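Local coordinates for protein Pre-mRNA splicing factor PRP8 (Cyanidioschyzon merolae, PDB 6NQI) that probably binds spliceosomal snRNAs and pre-mRNA introns as a splicing factor, of which this chain is the RNase H-like domain, at residues A[88-93]-A[105-110]; A[120-125]-A[194-199]. All coordinates share one frame; numbering follows the deposited sequence.

Contact 1: A[88-93]-A[105-110]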
# COMPACT_ATOMS: atom_id res chain seq x y z
N ALA A 88 -4.25 1.46 -15.87
CA ALA A 88 -4.41 0.29 -16.72
C ALA A 88 -5.26 -0.78 -16.06
O ALA A 88 -5.90 -1.57 -16.76
CB ALA A 88 -3.04 -0.30 -17.07
N SER A 89 -5.33 -0.78 -14.73
CA SER A 89 -6.14 -1.74 -14.00
C SER A 89 -7.49 -1.17 -13.60
O SER A 89 -8.21 -1.81 -12.83
CB SER A 89 -5.40 -2.20 -12.74
OG SER A 89 -4.09 -2.57 -13.06
N MET A 90 -7.86 -0.01 -14.14
CA MET A 90 -9.18 0.55 -13.85
C MET A 90 -10.26 -0.23 -14.58
O MET A 90 -11.26 -0.63 -13.98
CB MET A 90 -9.23 2.02 -14.25
CG MET A 90 -10.60 2.62 -14.06
SD MET A 90 -10.61 4.42 -13.88
CE MET A 90 -9.66 4.49 -12.38
N ASP A 91 -10.05 -0.49 -15.87
CA ASP A 91 -10.98 -1.34 -16.61
C ASP A 91 -11.01 -2.77 -16.09
O ASP A 91 -12.12 -3.29 -15.86
CB ASP A 91 -10.63 -1.35 -18.10
CG ASP A 91 -11.25 -0.19 -18.86
OD1 ASP A 91 -12.12 0.51 -18.29
OD2 ASP A 91 -10.93 -0.09 -20.08
N PRO A 92 -9.88 -3.47 -15.91
CA PRO A 92 -9.95 -4.85 -15.38
C PRO A 92 -10.66 -4.96 -14.05
O PRO A 92 -11.52 -5.84 -13.88
CB PRO A 92 -8.47 -5.26 -15.30
CG PRO A 92 -7.81 -4.49 -16.39
CD PRO A 92 -8.51 -3.15 -16.38
N LEU A 93 -10.32 -4.10 -13.10
CA LEU A 93 -11.01 -4.10 -11.81
C LEU A 93 -12.52 -3.98 -11.98
O LEU A 93 -13.29 -4.80 -11.47
CB LEU A 93 -10.48 -2.97 -10.94
CG LEU A 93 -11.09 -2.96 -9.55
CD1 LEU A 93 -10.91 -4.32 -8.90
CD2 LEU A 93 -10.43 -1.88 -8.75
N ILE A 105 -19.00 0.67 -5.81
CA ILE A 105 -17.93 1.24 -5.01
C ILE A 105 -17.06 2.06 -5.97
O ILE A 105 -16.41 1.46 -6.85
CB ILE A 105 -17.07 0.17 -4.32
CG1 ILE A 105 -17.85 -0.60 -3.27
CG2 ILE A 105 -15.83 0.81 -3.69
CD1 ILE A 105 -16.98 -1.62 -2.56
N PRO A 106 -17.02 3.38 -5.84
CA PRO A 106 -16.32 4.19 -6.83
C PRO A 106 -14.86 3.77 -6.93
O PRO A 106 -14.20 3.50 -5.93
CB PRO A 106 -16.47 5.61 -6.28
CG PRO A 106 -17.66 5.54 -5.41
CD PRO A 106 -17.64 4.20 -4.79
N VAL A 107 -14.40 3.64 -8.16
CA VAL A 107 -13.03 3.28 -8.48
C VAL A 107 -12.44 4.44 -9.26
O VAL A 107 -12.98 4.82 -10.31
CB VAL A 107 -13.00 1.97 -9.29
CG1 VAL A 107 -11.61 1.68 -9.81
CG2 VAL A 107 -13.50 0.85 -8.41
N ARG A 108 -11.30 4.94 -8.80
CA ARG A 108 -10.72 6.18 -9.29
C ARG A 108 -9.24 5.96 -9.53
O ARG A 108 -8.63 5.06 -8.95
CB ARG A 108 -10.97 7.32 -8.27
CG ARG A 108 -10.52 8.72 -8.65
CD ARG A 108 -10.80 9.84 -7.54
NE ARG A 108 -10.07 9.78 -6.25
CZ ARG A 108 -8.89 10.37 -5.99
NH1 ARG A 108 -8.27 11.11 -6.90
NH2 ARG A 108 -8.34 10.25 -4.78
N ALA A 109 -8.67 6.77 -10.41
CA ALA A 109 -7.25 6.77 -10.69
C ALA A 109 -6.59 7.89 -9.90
O ALA A 109 -7.19 8.46 -8.98
CB ALA A 109 -6.99 6.92 -12.19
N GLY A 110 -5.35 8.21 -10.25
CA GLY A 110 -4.67 9.34 -9.68
C GLY A 110 -3.92 9.10 -8.40
O GLY A 110 -3.52 10.08 -7.75

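Contact 2: A[120-125]-A[194-199]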
# COMPACT_ATOMS: atom_id res chain seq x y z
N MET A 120 8.94 -0.31 -0.45
CA MET A 120 9.88 -1.37 -0.78
C MET A 120 11.23 -1.15 -0.15
O MET A 120 12.03 -2.09 -0.05
CB MET A 120 10.04 -1.45 -2.30
CG MET A 120 10.58 -2.78 -2.82
SD MET A 120 9.42 -4.08 -2.40
CE MET A 120 10.33 -4.93 -1.10
N ALA A 121 11.50 0.07 0.32
CA ALA A 121 12.75 0.44 0.95
C ALA A 121 12.82 0.10 2.44
O ALA A 121 13.91 0.13 3.01
CB ALA A 121 12.97 1.94 0.75
N LEU A 122 11.70 -0.26 3.09
CA LEU A 122 11.78 -0.59 4.51
C LEU A 122 12.40 -1.98 4.65
O LEU A 122 11.98 -2.92 3.97
CB LEU A 122 10.39 -0.53 5.14
CG LEU A 122 9.72 0.87 5.20
CD1 LEU A 122 8.40 0.91 5.97
CD2 LEU A 122 10.66 1.96 5.74
N PRO A 123 13.44 -2.14 5.48
CA PRO A 123 14.17 -3.42 5.49
C PRO A 123 13.33 -4.61 5.96
O PRO A 123 13.54 -5.73 5.48
CB PRO A 123 15.37 -3.15 6.41
CG PRO A 123 15.52 -1.66 6.40
CD PRO A 123 14.11 -1.14 6.33
N GLU A 124 12.40 -4.40 6.89
CA GLU A 124 11.56 -5.50 7.35
C GLU A 124 10.73 -6.07 6.20
O GLU A 124 10.61 -7.28 6.05
CB GLU A 124 10.66 -5.00 8.48
CG GLU A 124 10.45 -5.92 9.67
CD GLU A 124 10.56 -5.14 10.98
OE1 GLU A 124 9.65 -4.28 11.24
OE2 GLU A 124 11.52 -5.38 11.75
N ILE A 125 10.17 -5.18 5.37
CA ILE A 125 9.34 -5.59 4.23
C ILE A 125 10.19 -6.21 3.14
O ILE A 125 9.83 -7.24 2.56
CB ILE A 125 8.57 -4.38 3.66
CG1 ILE A 125 7.67 -3.72 4.69
CG2 ILE A 125 7.78 -4.82 2.43
CD1 ILE A 125 6.68 -4.64 5.30
N TRP A 194 3.93 -3.49 13.56
CA TRP A 194 4.03 -2.08 13.22
C TRP A 194 5.08 -1.89 12.14
O TRP A 194 6.18 -2.46 12.19
CB TRP A 194 4.41 -1.21 14.43
CG TRP A 194 3.38 -1.15 15.55
CD1 TRP A 194 2.24 -1.89 15.66
CD2 TRP A 194 3.44 -0.33 16.73
NE1 TRP A 194 1.58 -1.57 16.83
CE2 TRP A 194 2.29 -0.62 17.50
CE3 TRP A 194 4.34 0.63 17.21
CZ2 TRP A 194 2.03 0.01 18.72
CZ3 TRP A 194 4.08 1.25 18.42
CH2 TRP A 194 2.93 0.94 19.16
N LEU A 195 4.76 -1.04 11.19
CA LEU A 195 5.65 -0.71 10.10
C LEU A 195 6.78 0.22 10.54
O LEU A 195 7.81 0.29 9.87
CB LEU A 195 4.82 -0.08 8.98
CG LEU A 195 5.35 0.21 7.60
CD1 LEU A 195 5.29 -1.07 6.79
CD2 LEU A 195 4.50 1.29 6.97
N TRP A 196 6.57 0.98 11.62
CA TRP A 196 7.49 1.94 12.21
C TRP A 196 7.91 1.60 13.63
O TRP A 196 7.19 0.90 14.35
CB TRP A 196 6.81 3.31 12.22
CG TRP A 196 6.22 3.60 10.92
CD1 TRP A 196 4.90 3.56 10.59
CD2 TRP A 196 6.93 3.93 9.73
NE1 TRP A 196 4.74 3.88 9.26
CE2 TRP A 196 5.97 4.11 8.71
CE3 TRP A 196 8.28 4.11 9.42
CZ2 TRP A 196 6.32 4.45 7.40
CZ3 TRP A 196 8.63 4.46 8.13
CH2 TRP A 196 7.66 4.63 7.14
N PRO A 197 9.06 2.11 14.07
CA PRO A 197 9.49 1.89 15.45
C PRO A 197 8.63 2.65 16.45
O PRO A 197 8.00 3.66 16.12
CB PRO A 197 10.93 2.42 15.46
CG PRO A 197 10.92 3.48 14.42
CD PRO A 197 10.03 2.94 13.34
N ALA A 198 8.63 2.16 17.69
CA ALA A 198 7.81 2.71 18.77
C ALA A 198 8.49 3.94 19.38
O ALA A 198 9.31 3.83 20.30
CB ALA A 198 7.56 1.65 19.83
N LEU A 199 8.13 5.14 18.90
CA LEU A 199 8.73 6.39 19.36
C LEU A 199 7.71 7.31 20.05
O LEU A 199 6.52 7.29 19.71
CB LEU A 199 9.37 7.14 18.19
CG LEU A 199 10.44 6.46 17.35
CD1 LEU A 199 10.80 7.38 16.20
CD2 LEU A 199 11.67 6.12 18.17

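Contact 1: A[88-93]-A[105-110]
Met90 CE lies over the face of the peptide group joining Arg108 to Ala109, 3.2 Å from Ala109 N, and almost all of that separation is perpendicular to the peptide plane. The methyl therefore rests on the backbone from above. Two torsions bring it there: CG stands anti to the backbone N (chi1 176°), carrying the chain outward from the first turn of helix 90-97, and a bend at chi3 (-62°) turns CE in. Beside the backbone contact, Met90 CE also meets Ala109 CB at 3.6 Å and approaches Val107 CG1 at 4.3 Å.

One helical turn further on, Leu93 packs by a single branch. Its CD2 is 3.9 Å from Val107 CG1 and 4.1 Å from Val107 CG2, so one methyl faces the fork of the valine, and the two side chains run obliquely to each other. Val107 CG1 thus serves both helix residues.

The close-packed part is the seat of Met90 CE on the Arg108-Ala109 peptide. Leu93 marks the buried side, which Val66 of helix 54-71 and Ile82 of strand 81-84 continue. The solvent side is looser: it is marked by exposed Arg108, whose CB points away from the helix and which adds only 7 Å² to the contact.

Every interaction across the pair is a van der Waals one. The backbone of Arg108 pairs with Ile82 and Leu84 of the neighbouring strand, and Leu93 N bonds Ser89 O at 3.1 Å within the helix turn. An apolar helix face laid against a strand whose successive side chains alternate is the packing of a beta-alpha-beta crossover, here strand 81-84, helix 90-97 and the parallel edge strand 107-108 of the RNase H-like fold.

Contact 2: A[120-125]-A[194-199]
Leu195 sets its branch point against Leu122: CG is 3.5 Å from Leu122 CD1, and the two side chains cross at about a right angle. Followed outward, Leu195 starts with CB, still 4.8 Å from Leu122 CD1. CG, anti to the backbone N (chi1 -171°), makes the nearest approach, and then the chain forks. CD1 meets two residues, Leu122 CD1 at 3.8 Å and Ile125 CD1 at 4.1 Å, while across the contact CD2 meets Leu122 CD1 at 4.0 Å.

The same Leu122 methyl continues onto the next residue. It lies over one face of the Trp196 indole, 4.0 Å from CH2, with CD2 of Leu122 at 4.0 Å from CZ3; Leu195 CG sits on that same side, offset toward the rim. Leu162 and Leu166 of helix 152-168 add to the surroundings of the ring, whose NE1 makes a weak hydrogen bond to Gly142 O.

With an alanine at Leu195, Leu122 CD1 and Ile125 CD1 would probably lose the neighbour they share, and a gap would open beside the indole.

At the exposed margin Glu124 OE1 stays 4.0 Å from Trp194 O, too far for a hydrogen bond to that oxygen. Four of the six touching residues (Leu122, Ile125, Leu195, Trp196) are buried and meet through carbon atoms, so the chemistry implies attachment by hydrophobic burial and shape, packing the irregular 194-199 segment against the start of helix 123-130.

Contacts 1 and 2 come in series along the chain: 88-93 with 105-110 is complete before 120-125 begins, and strand 107-108 is followed, as the next helix, by 123-130. Their centres are 29 Å apart and their nearest atoms about 17 Å, on opposite sides of the chain's centre, so neither touches the other. Contact 1 is local, with 11 intervening residues, and lays a helix on one edge of the six-stranded mixed sheet. Contact 2 spans 68 residues and joins the start of helix 123-130 to the loop between helices 170-176 and 201-210, near edge strand 137-141. Both lie within the PRP8 domain IV core, each joining different parts of the same fold.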